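Local coordinates for flavin prenyltransferase PAD1, mitochondrial (Aspergillus niger, PDB 6QLG), which probably makes the prenylated FMN cofactor needed by ferulic acid decarboxylase, joining a dimethylallyl group to reduced FMN without a metal, at residues G52-I57 and T86-S91; H71-K76 and D140-T145; R41-A46 and F212-G217. One frame throughout, in Å; residues are numbered along the deposited sequence. Where two conformers were deposited one is given.

Contact 1: G52-I57 and T86-S91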
loop_
_atom_site.group_PDB
_atom_site.type_symbol
_atom_site.label_atom_id
_atom_site.label_comp_id
_atom_site.label_asym_id
_atom_site.label_seq_id
_atom_site.Cartn_x
_atom_site.Cartn_y
_atom_site.Cartn_z
ATOM N N GLY B 52 -21.454 -28.009 7.347
ATOM C CA GLY B 52 -20.791 -28.866 6.384
ATOM C C GLY B 52 -19.915 -29.920 7.030
ATOM O O GLY B 52 -18.859 -30.271 6.497
ATOM N N ALA B 53 -20.347 -30.434 8.186
ATOM C CA ALA B 53 -19.564 -31.448 8.886
ATOM C C ALA B 53 -19.357 -32.694 8.034
ATOM O O ALA B 53 -18.317 -33.354 8.146
ATOM C CB ALA B 53 -20.239 -31.816 10.207
ATOM N N MET B 54 -20.325 -33.027 7.172
ATOM C CA MET B 54 -20.185 -34.200 6.313
ATOM C C MET B 54 -18.993 -34.078 5.372
ATOM O O MET B 54 -18.431 -35.097 4.953
ATOM C CB MET B 54 -21.470 -34.427 5.515
ATOM C CG MET B 54 -21.539 -35.780 4.810
ATOM S SD MET B 54 -21.346 -37.204 5.910
ATOM C CE MET B 54 -22.585 -36.839 7.137
ATOM N N LEU B 55 -18.591 -32.851 5.029
ATOM C CA LEU B 55 -17.398 -32.673 4.206
ATOM C C LEU B 55 -16.162 -33.229 4.904
ATOM O O LEU B 55 -15.349 -33.925 4.283
ATOM C CB LEU B 55 -17.201 -31.193 3.867
ATOM C CG LEU B 55 -18.295 -30.499 3.052
ATOM C CD1 LEU B 55 -17.993 -29.014 2.910
ATOM C CD2 LEU B 55 -18.444 -31.148 1.688
ATOM N N GLY B 56 -16.007 -32.941 6.197
ATOM C CA GLY B 56 -14.860 -33.459 6.924
ATOM C C GLY B 56 -14.943 -34.957 7.155
ATOM O O GLY B 56 -13.929 -35.660 7.101
ATOM N N ILE B 57 -16.149 -35.465 7.419
ATOM C CA ILE B 57 -16.322 -36.904 7.606
ATOM C C ILE B 57 -15.930 -37.655 6.340
ATOM O O ILE B 57 -15.224 -38.671 6.395
ATOM C CB ILE B 57 -17.770 -37.217 8.029
ATOM C CG1 ILE B 57 -18.026 -36.734 9.459
ATOM C CG2 ILE B 57 -18.054 -38.707 7.916
ATOM C CD1 ILE B 57 -19.493 -36.559 9.792
ATOM N N THR B 86 -25.578 -34.360 11.085
ATOM C CA THR B 86 -25.310 -35.702 10.600
ATOM C C THR B 86 -25.900 -36.719 11.564
ATOM O O THR B 86 -26.343 -36.387 12.666
ATOM C CB THR B 86 -23.802 -35.947 10.438
ATOM O OG1 THR B 86 -23.243 -36.323 11.703
ATOM C CG2 THR B 86 -23.099 -34.689 9.937
ATOM N N ASP B 87 -25.905 -37.975 11.128
ATOM C CA ASP B 87 -26.246 -39.094 11.994
ATOM C C ASP B 87 -25.040 -39.621 12.753
ATOM O O ASP B 87 -25.168 -40.596 13.501
ATOM C CB ASP B 87 -26.883 -40.219 11.175
ATOM C CG ASP B 87 -28.154 -39.778 10.480
ATOM O OD1 ASP B 87 -29.042 -39.225 11.163
ATOM O OD2 ASP B 87 -28.260 -39.975 9.250
ATOM N N TYR B 88 -23.878 -39.000 12.574
ATOM C CA TYR B 88 -22.682 -39.391 13.296
ATOM C C TYR B 88 -22.647 -38.736 14.671
ATOM O O TYR B 88 -23.138 -37.620 14.868
ATOM C CB TYR B 88 -21.423 -38.990 12.523
ATOM C CG TYR B 88 -21.151 -39.796 11.273
ATOM C CD1 TYR B 88 -21.930 -39.638 10.135
ATOM C CD2 TYR B 88 -20.099 -40.701 11.227
ATOM C CE1 TYR B 88 -21.677 -40.369 8.988
ATOM C CE2 TYR B 88 -19.838 -41.437 10.085
ATOM C CZ TYR B 88 -20.630 -41.265 8.969
ATOM O OH TYR B 88 -20.374 -41.994 7.830
ATOM N N HIS B 89 -22.079 -39.438 15.608
ATOM C CA HIS B 89 -21.632 -38.890 16.872
ATOM C C HIS B 89 -20.131 -38.638 16.804
ATOM O O HIS B 89 -19.419 -39.340 16.080
ATOM C CB HIS B 89 -21.949 -39.852 18.024
ATOM C CG HIS B 89 -21.731 -39.264 19.384
ATOM N ND1 HIS B 89 -20.527 -39.353 20.050
ATOM C CD2 HIS B 89 -22.560 -38.570 20.200
ATOM C CE1 HIS B 89 -20.625 -38.746 21.219
ATOM N NE2 HIS B 89 -21.849 -38.262 21.335
ATOM N N PRO B 90 -19.612 -37.627 17.507
ATOM C CA PRO B 90 -18.162 -37.373 17.454
ATOM C C PRO B 90 -17.303 -38.602 17.714
ATOM O O PRO B 90 -16.220 -38.722 17.125
ATOM C CB PRO B 90 -17.966 -36.301 18.531
ATOM C CG PRO B 90 -19.247 -35.536 18.505
ATOM C CD PRO B 90 -20.336 -36.540 18.191
ATOM N N SER B 91 -17.753 -39.531 18.565
ATOM C CA SER B 91 -16.996 -40.764 18.760
ATOM C C SER B 91 -16.949 -41.597 17.485
ATOM O O SER B 91 -15.942 -42.259 17.216
ATOM C CB SER B 91 -17.594 -41.580 19.909
ATOM O OG SER B 91 -18.967 -41.848 19.685
#

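Contact 2: H71-K76 and D140-T145. With FMN (flavin mononucleotide), chain T; FMN (flavin mononucleotide), chain M.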
loop_
_atom_site.group_PDB
_atom_site.type_symbol
_atom_site.label_atom_id
_atom_site.label_comp_id
_atom_site.label_asym_id
_atom_site.label_seq_id
_atom_site.Cartn_x
_atom_site.Cartn_y
_atom_site.Cartn_z
ATOM N N HIS B 71 -4.585 -37.552 11.160
ATOM C CA HIS B 71 -4.554 -37.023 12.520
ATOM C C HIS B 71 -5.693 -36.022 12.650
ATOM O O HIS B 71 -5.647 -34.942 12.050
ATOM C CB HIS B 71 -3.203 -36.378 12.826
ATOM C CG HIS B 71 -2.078 -37.360 12.932
ATOM N ND1 HIS B 71 -1.473 -37.673 14.130
ATOM C CD2 HIS B 71 -1.455 -38.106 11.989
ATOM C CE1 HIS B 71 -0.520 -38.564 13.920
ATOM N NE2 HIS B 71 -0.489 -38.844 12.629
ATOM N N LEU B 72 -6.713 -36.377 13.424
ATOM C CA LEU B 72 -7.944 -35.603 13.503
ATOM C C LEU B 72 -7.926 -34.685 14.717
ATOM O O LEU B 72 -7.551 -35.104 15.817
ATOM C CB LEU B 72 -9.162 -36.525 13.567
ATOM C CG LEU B 72 -10.501 -35.863 13.909
ATOM C CD1 LEU B 72 -10.994 -35.014 12.748
ATOM C CD2 LEU B 72 -11.541 -36.905 14.294
ATOM N N VAL B 73 -8.325 -33.432 14.509
ATOM C CA VAL B 73 -8.625 -32.494 15.583
ATOM C C VAL B 73 -9.995 -31.893 15.296
ATOM O O VAL B 73 -10.265 -31.470 14.167
ATOM C CB VAL B 73 -7.565 -31.383 15.710
ATOM C CG1 VAL B 73 -7.833 -30.538 16.946
ATOM C CG2 VAL B 73 -6.165 -31.974 15.760
ATOM N N MET B 74 -10.858 -31.871 16.307
ATOM C CA MET B 74 -12.199 -31.316 16.187
ATOM C C MET B 74 -12.368 -30.199 17.204
ATOM O O MET B 74 -12.014 -30.365 18.377
ATOM C CB MET B 74 -13.273 -32.387 16.413
ATOM C CG MET B 74 -13.276 -33.522 15.405
ATOM S SD MET B 74 -14.622 -34.689 15.727
ATOM C CE MET B 74 -14.228 -35.190 17.398
ATOM N N SER B 75 -12.915 -29.072 16.761
ATOM C CA SER B 75 -13.201 -27.990 17.686
ATOM C C SER B 75 -14.488 -28.286 18.453
ATOM O O SER B 75 -15.239 -29.210 18.132
ATOM C CB SER B 75 -13.316 -26.656 16.950
ATOM O OG SER B 75 -14.590 -26.511 16.345
ATOM N N LYS B 76 -14.732 -27.479 19.488
ATOM C CA LYS B 76 -15.945 -27.629 20.286
ATOM C C LYS B 76 -17.192 -27.524 19.418
ATOM O O LYS B 76 -18.103 -28.356 19.513
ATOM C CB LYS B 76 -15.964 -26.575 21.394
ATOM C CG LYS B 76 -17.271 -26.484 22.164
ATOM C CD LYS B 76 -17.386 -25.128 22.847
ATOM C CE LYS B 76 -18.591 -25.056 23.771
ATOM N NZ LYS B 76 -18.647 -23.755 24.496
ATOM N N ASP B 140 -5.407 -22.496 19.891
ATOM C CA ASP B 140 -5.843 -23.883 20.016
ATOM C C ASP B 140 -5.044 -24.737 19.043
ATOM O O ASP B 140 -4.250 -24.230 18.245
ATOM C CB ASP B 140 -7.364 -24.045 19.810
ATOM C CG ASP B 140 -7.833 -23.670 18.407
ATOM O OD1 ASP B 140 -7.260 -24.146 17.405
ATOM O OD2 ASP B 140 -8.812 -22.903 18.312
ATOM N N LEU B 141 -5.257 -26.054 19.114
ATOM C CA LEU B 141 -4.410 -26.969 18.356
ATOM C C LEU B 141 -4.632 -26.848 16.854
ATOM O O LEU B 141 -3.693 -27.048 16.076
ATOM C CB LEU B 141 -4.643 -28.411 18.804
ATOM C CG LEU B 141 -3.671 -29.410 18.172
ATOM C CD1 LEU B 141 -2.236 -28.981 18.445
ATOM C CD2 LEU B 141 -3.922 -30.812 18.687
ATOM N N ILE B 142 -5.854 -26.530 16.423
ATOM C CA ILE B 142 -6.118 -26.383 14.994
ATOM C C ILE B 142 -5.346 -25.195 14.430
ATOM O O ILE B 142 -4.638 -25.315 13.423
ATOM C CB ILE B 142 -7.629 -26.254 14.734
ATOM C CG1 ILE B 142 -8.319 -27.604 14.937
ATOM C CG2 ILE B 142 -7.890 -25.729 13.328
ATOM C CD1 ILE B 142 -9.821 -27.559 14.784
ATOM N N SER B 143 -5.455 -24.034 15.078
ATOM C CA SER B 143 -4.803 -22.840 14.547
ATOM C C SER B 143 -3.288 -22.916 14.701
ATOM O O SER B 143 -2.548 -22.457 13.824
ATOM C CB SER B 143 -5.366 -21.587 15.223
ATOM O OG SER B 143 -5.408 -21.730 16.630
ATOM N N ARG B 144 -2.805 -23.506 15.799
ATOM C CA ARG B 144 -1.362 -23.651 15.979
ATOM C C ARG B 144 -0.764 -24.585 14.936
ATOM O O ARG B 144 0.286 -24.285 14.357
ATOM C CB ARG B 144 -1.048 -24.152 17.387
ATOM C CG ARG B 144 0.431 -24.452 17.637
ATOM C CD ARG B 144 1.315 -23.231 17.397
ATOM N NE ARG B 144 2.728 -23.522 17.626
ATOM C CZ ARG B 144 3.730 -22.733 17.245
ATOM N NH1 ARG B 144 3.483 -21.596 16.609
ATOM N NH2 ARG B 144 4.984 -23.083 17.498
ATOM N N THR B 145 -1.417 -25.721 14.680
ATOM C CA THR B 145 -0.891 -26.654 13.689
ATOM C C THR B 145 -0.886 -26.031 12.298
ATOM O O THR B 145 0.072 -26.205 11.536
ATOM C CB THR B 145 -1.698 -27.953 13.705
ATOM O OG1 THR B 145 -1.713 -28.488 15.034
ATOM C CG2 THR B 145 -1.072 -28.978 12.771
HETATM N N1 FMN T . 4.842 -21.452 20.342
HETATM C C2 FMN T . 5.687 -20.539 19.746
HETATM O O2 FMN T . 5.214 -19.641 19.054
HETATM N N3 FMN T . 7.053 -20.639 19.928
HETATM C C4 FMN T . 7.579 -21.653 20.710
HETATM O O4 FMN T . 8.800 -21.752 20.882
HETATM C C4A FMN T . 6.728 -22.572 21.311
HETATM N N5 FMN T . 7.259 -23.576 22.090
HETATM C C5A FMN T . 6.420 -24.492 22.691
HETATM C C6 FMN T . 6.952 -25.511 23.480
HETATM C C7 FMN T . 6.101 -26.428 24.081
HETATM C C7M FMN T . 6.663 -27.526 24.931
HETATM C C8 FMN T . 4.724 -26.333 23.900
HETATM C C8M FMN T . 3.819 -27.335 24.559
HETATM C C9 FMN T . 4.195 -25.316 23.112
HETATM C C9A FMN T . 5.040 -24.395 22.507
HETATM N N10 FMN T . 4.511 -23.379 21.726
HETATM C C10 FMN T . 5.355 -22.469 21.124
HETATM C "C1'" FMN T . 3.029 -23.260 21.505
HETATM C "C2'" FMN T . 2.384 -22.247 22.440
HETATM O "O2'" FMN T . 2.510 -22.700 23.768
HETATM C "C3'" FMN T . 0.906 -22.112 22.097
HETATM O "O3'" FMN T . 0.740 -21.371 20.907
HETATM C "C4'" FMN T . 0.142 -21.411 23.214
HETATM O "O4'" FMN T . -1.195 -21.222 22.808
HETATM C "C5'" FMN T . 0.717 -20.034 23.536
HETATM O "O5'" FMN T . -0.071 -19.467 24.563
HETATM P P FMN T . 0.432 -18.224 25.458
HETATM O O1P FMN T . -0.768 -17.541 26.075
HETATM O O2P FMN T . 1.350 -18.751 26.535
HETATM O O3P FMN T . 1.166 -17.230 24.583
HETATM N N1 FMN M . -19.397 -19.848 11.043
HETATM C C2 FMN M . -18.901 -19.629 9.774
HETATM O O2 FMN M . -17.955 -18.867 9.615
HETATM N N3 FMN M . -19.471 -20.266 8.695
HETATM C C4 FMN M . -20.539 -21.123 8.891
HETATM O O4 FMN M . -21.066 -21.704 7.940
HETATM C C4A FMN M . -21.043 -21.349 10.165
HETATM N N5 FMN M . -22.111 -22.211 10.334
HETATM C C5A FMN M . -22.623 -22.449 11.596
HETATM C C6 FMN M . -23.703 -23.321 11.774
HETATM C C7 FMN M . -24.229 -23.568 13.040
HETATM C C7M FMN M . -25.391 -24.510 13.212
HETATM C C8 FMN M . -23.654 -22.928 14.139
HETATM C C8M FMN M . -24.198 -23.170 15.521
HETATM C C9 FMN M . -22.578 -22.053 13.954
HETATM C C9A FMN M . -22.051 -21.807 12.690
HETATM N N10 FMN M . -20.968 -20.947 12.513
HETATM C C10 FMN M . -20.466 -20.704 11.247
HETATM C "C1'" FMN M . -20.358 -20.230 13.687
HETATM C "C2'" FMN M . -19.123 -20.887 14.305
HETATM O "O2'" FMN M . -19.450 -22.158 14.828
HETATM C "C3'" FMN M . -18.586 -19.977 15.411
HETATM O "O3'" FMN M . -18.085 -18.793 14.831
HETATM C "C4'" FMN M . -17.489 -20.629 16.243
HETATM O "O4'" FMN M . -16.892 -19.663 17.080
HETATM C "C5'" FMN M . -16.405 -21.238 15.369
HETATM O "O5'" FMN M . -15.529 -21.945 16.215
HETATM P P FMN M . -14.440 -22.964 15.615
HETATM O O1P FMN M . -13.306 -23.106 16.601
HETATM O O2P FMN M . -15.106 -24.302 15.404
HETATM O O3P FMN M . -13.877 -22.450 14.309
#

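Contact 3: R41-A46 and F212-G217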
loop_
_atom_site.group_PDB
_atom_site.type_symbol
_atom_site.label_atom_id
_atom_site.label_comp_id
_atom_site.label_asym_id
_atom_site.label_seq_id
_atom_site.Cartn_x
_atom_site.Cartn_y
_atom_site.Cartn_z
ATOM N N ARG B 41 2.090 -41.517 4.304
ATOM C CA ARG B 41 1.857 -40.081 4.311
ATOM C C ARG B 41 0.925 -39.702 5.456
ATOM O O ARG B 41 -0.043 -40.408 5.751
ATOM C CB ARG B 41 1.267 -39.635 2.974
ATOM C CG ARG B 41 2.005 -40.180 1.760
ATOM C CD ARG B 41 1.447 -39.614 0.459
ATOM N NE ARG B 41 1.157 -38.185 0.556
ATOM C CZ ARG B 41 0.658 -37.456 -0.437
ATOM N NH1 ARG B 41 0.392 -38.020 -1.608
ATOM N NH2 ARG B 41 0.424 -36.162 -0.261
ATOM N N ARG B 42 1.229 -38.582 6.109
ATOM C CA ARG B 42 0.439 -38.070 7.220
ATOM C C ARG B 42 -0.260 -36.786 6.797
ATOM O O ARG B 42 0.378 -35.879 6.252
ATOM C CB ARG B 42 1.312 -37.793 8.445
ATOM C CG ARG B 42 1.902 -39.015 9.117
ATOM C CD ARG B 42 3.087 -38.597 9.967
ATOM N NE ARG B 42 3.370 -39.523 11.058
ATOM C CZ ARG B 42 4.397 -39.390 11.892
ATOM N NH1 ARG B 42 5.232 -38.367 11.760
ATOM N NH2 ARG B 42 4.588 -40.276 12.859
ATOM N N ILE B 43 -1.563 -36.705 7.057
ATOM C CA ILE B 43 -2.343 -35.505 6.792
ATOM C C ILE B 43 -3.159 -35.177 8.033
ATOM O O ILE B 43 -3.866 -36.042 8.564
ATOM C CB ILE B 43 -3.260 -35.668 5.564
ATOM C CG1 ILE B 43 -2.431 -35.663 4.279
ATOM C CG2 ILE B 43 -4.310 -34.563 5.527
ATOM C CD1 ILE B 43 -3.262 -35.555 3.018
ATOM N N VAL B 44 -3.048 -33.939 8.503
ATOM C CA VAL B 44 -3.860 -33.467 9.618
ATOM C C VAL B 44 -5.219 -33.036 9.085
ATOM O O VAL B 44 -5.306 -32.236 8.146
ATOM C CB VAL B 44 -3.162 -32.315 10.356
ATOM C CG1 VAL B 44 -4.046 -31.795 11.481
ATOM C CG2 VAL B 44 -1.810 -32.762 10.893
ATOM N N VAL B 45 -6.282 -33.572 9.677
ATOM C CA VAL B 45 -7.651 -33.229 9.316
ATOM C C VAL B 45 -8.257 -32.479 10.493
ATOM O O VAL B 45 -8.423 -33.041 11.581
ATOM C CB VAL B 45 -8.481 -34.471 8.963
ATOM C CG1 VAL B 45 -9.898 -34.068 8.584
ATOM C CG2 VAL B 45 -7.814 -35.255 7.839
ATOM N N ALA B 46 -8.587 -31.210 10.282
ATOM C CA ALA B 46 -9.184 -30.375 11.313
ATOM C C ALA B 46 -10.610 -30.021 10.914
ATOM O O ALA B 46 -10.858 -29.608 9.777
ATOM C CB ALA B 46 -8.362 -29.104 11.538
ATOM N N PHE B 212 -3.431 -32.268 -2.553
ATOM C CA PHE B 212 -2.380 -33.062 -1.931
ATOM C C PHE B 212 -1.844 -34.132 -2.872
ATOM O O PHE B 212 -1.192 -35.079 -2.416
ATOM C CB PHE B 212 -2.890 -33.704 -0.640
ATOM C CG PHE B 212 -3.376 -32.716 0.381
ATOM C CD1 PHE B 212 -2.492 -32.123 1.267
ATOM C CD2 PHE B 212 -4.718 -32.379 0.453
ATOM C CE1 PHE B 212 -2.938 -31.212 2.208
ATOM C CE2 PHE B 212 -5.171 -31.468 1.390
ATOM C CZ PHE B 212 -4.279 -30.884 2.269
ATOM N N ASP B 213 -2.119 -33.998 -4.171
ATOM C CA ASP B 213 -1.729 -34.977 -5.186
ATOM C C ASP B 213 -2.256 -36.366 -4.835
ATOM O O ASP B 213 -1.524 -37.358 -4.819
ATOM C CB ASP B 213 -0.212 -34.983 -5.383
ATOM C CG ASP B 213 0.330 -33.612 -5.742
ATOM O OD1 ASP B 213 -0.230 -32.972 -6.658
ATOM O OD2 ASP B 213 1.312 -33.174 -5.109
ATOM N N LEU B 214 -3.556 -36.425 -4.548
ATOM C CA LEU B 214 -4.250 -37.662 -4.225
ATOM C C LEU B 214 -5.462 -37.799 -5.136
ATOM O O LEU B 214 -6.196 -36.831 -5.356
ATOM C CB LEU B 214 -4.691 -37.694 -2.757
ATOM C CG LEU B 214 -3.579 -37.829 -1.716
ATOM C CD1 LEU B 214 -4.096 -37.452 -0.337
ATOM C CD2 LEU B 214 -3.007 -39.242 -1.714
ATOM N N ASP B 215 -5.665 -39.004 -5.661
ATOM C CA ASP B 215 -6.735 -39.293 -6.613
ATOM C C ASP B 215 -7.680 -40.302 -5.970
ATOM O O ASP B 215 -7.364 -41.492 -5.888
ATOM C CB ASP B 215 -6.159 -39.820 -7.926
ATOM C CG ASP B 215 -7.218 -40.017 -8.999
ATOM O OD1 ASP B 215 -8.399 -39.687 -8.760
ATOM O OD2 ASP B 215 -6.862 -40.504 -10.093
ATOM N N THR B 216 -8.844 -39.829 -5.513
ATOM C CA THR B 216 -9.828 -40.741 -4.942
ATOM C C THR B 216 -10.394 -41.699 -5.982
ATOM O O THR B 216 -10.874 -42.775 -5.613
ATOM C CB THR B 216 -10.983 -39.968 -4.297
ATOM O OG1 THR B 216 -11.682 -39.217 -5.299
ATOM C CG2 THR B 216 -10.468 -39.024 -3.217
ATOM N N GLY B 217 -10.354 -41.329 -7.262
ATOM C CA GLY B 217 -10.975 -42.133 -8.299
ATOM C C GLY B 217 -12.452 -42.364 -8.099
ATOM O O GLY B 217 -13.006 -43.313 -8.660
#

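Contact 1: G52-I57 and T86-S91
Met54 and Thr86 meet in the tight part of this contact, where the first turn of helix 53-65 faces the chain leaving helix 76-85. Bends at chi2 and chi3 curl the flexible methionine so that its CE rests 3.6 Å from Thr86 CG2. Ala53 CB and Ile57 CD1 each lie 4.1 Å from the same threonine methyl, alanine being small enough for a close approach. Threonine suits the place because its two branches do different work. While CG2 is packed, OG1, set between N and C by a chi1 of 83°, accepts from Tyr88 N at 2.9 Å in an ST turn and is also bonded to Ile82 O. Buried Ile57 packs closely too: its CG2 lies over one face of the Tyr88 ring, 4.0 Å from the centroid, as a CH-pi contact. The looser side is where Met54 SD lies 5.4 Å from the centroid of the Tyr88 ring, an oblique Met-aromatic approach, and where Asp87, next to Thr86, is exposed. Glu85 OE1 meanwhile receives Gly52 N, beside the FMN-binding residues Gly49 to Thr51. Such a strand, ligand-binding loop and helix are typical of the Rossmann-like flavoprotein fold.

Contact 2: H71-K76 and D140-T145
Val73, on strand 71-74, packs both of its methyls against the first turn of helix 141-151. CG1 touches Ile142 CG1 at 3.6 Å, the two side chains running past each other in opposite directions. With CG1 turned away from the valine N (chi1 -173°), CG2 is left to meet Leu141 CD2 at 3.9 Å, and here the side chains cross at about a right angle. Beta-branched valine suits an extended strand and offers two methyls to two helix residues; the longer Ile142 also carries CD1 to within 4.0 Å of Ser75 N, at the strand's end.

Further out, the helix start is fixed by Asp140, a natural N-cap: its OD1 takes Ser143 N at 2.9 Å, nearly along the C-O axis and almost straight (168°). Ser143 OG turns back to donate to Asp140 O from above the carbonyl plane, and Thr145 OG1 donates to Leu141 O, so these buried hydroxyls are satisfied by the helix's own backbone.

Each segment also serves a different flavin. Ser75 OG donates to phosphate O2P of one FMN, over a distance too short to be taken at face value, and accepts from Ala78 N as the cap of helix 76-85. Arg144 serves an FMN held mainly by a second subunit. Its guanidinium lies nearly parallel to the flavin, with N1 over one face, 3.3 Å from NH2, and a salt bridge to Glu162 of that subunit steadies NH2. Strand end and helix thus form a sheet-helix layer of the Rossmann-like fold, characteristic here of UbiX-type flavin sites built between subunits.

Contact 3: R41-A46 and F212-G217
Ile43, on strand 42-47, and Phe212, just beyond helix 197-210, keep their CA atoms 9.1 Å apart, and the chain turns at Asp213 through a positive phi (55°), the C-prime position of a Schellman motif ending the helix. Side chains bridge that gap. The terminal methyl of Ile43, CD1, lies over one face of the Phe212 ring, offset toward its rim and 4.2 Å from the centroid, in a CH-pi contact. The same CD1 meets Leu214 CD1 at 3.9 Å, so a single slender isoleucine tip serves both apolar residues of the loop. Phe212 continues inward onto Ile121 of the adjacent strand 119-125 and Val157 of strand 155-160 beyond it, and Leu214 onto Leu63 of helix 53-65, a buried site that large apolar side chains suit.

Arg41 covers the partly exposed side. Its chain bends at chi3 (42°) and brings the guanidinium edge-on to the Phe212 carbonyl. Arg41 NH2 donates to Phe212 O at 2.9 Å, the bond lying in the carbonyl plane and close to the guanidinium plane, with an N-H...O angle of 158°; NH1 adds a weak bond to that oxygen at 3.4 Å. Leu214 runs alongside the arginine in the opposite direction, with CD2 3.6 Å from Arg41 NH1. On its other side NE has a long, weak ion pair with Asp118.

A cationic donor thus holds a carbonyl at the C-terminal end of a helix, where the helix dipole probably makes oxygens more negative and the bond stronger.

Overall arrangement
Contacts 2 and 3 share one parallel sheet: strands 69-74 and 42-47 are neighbours, joined by His71 O to Val45 N at 2.8 Å and Val73 N to Val45 O at 3.0 Å, with the contact centres about 17 Å apart. Contact 1 lies near the sheet's FMN end; its Pro90 CB touches Met74 CE of contact 2 at 4.1 Å, and the side chain of Ala53 is about 9 Å from a bound FMN. Contact 3 sits at the start of strand 42-47, away from the FMN end of the sheet and about 18 Å from contact 1 between centres, and encloses both other contacts along the chain. Contact 2 alone reaches two flavins directly, through Ser75 and Arg144.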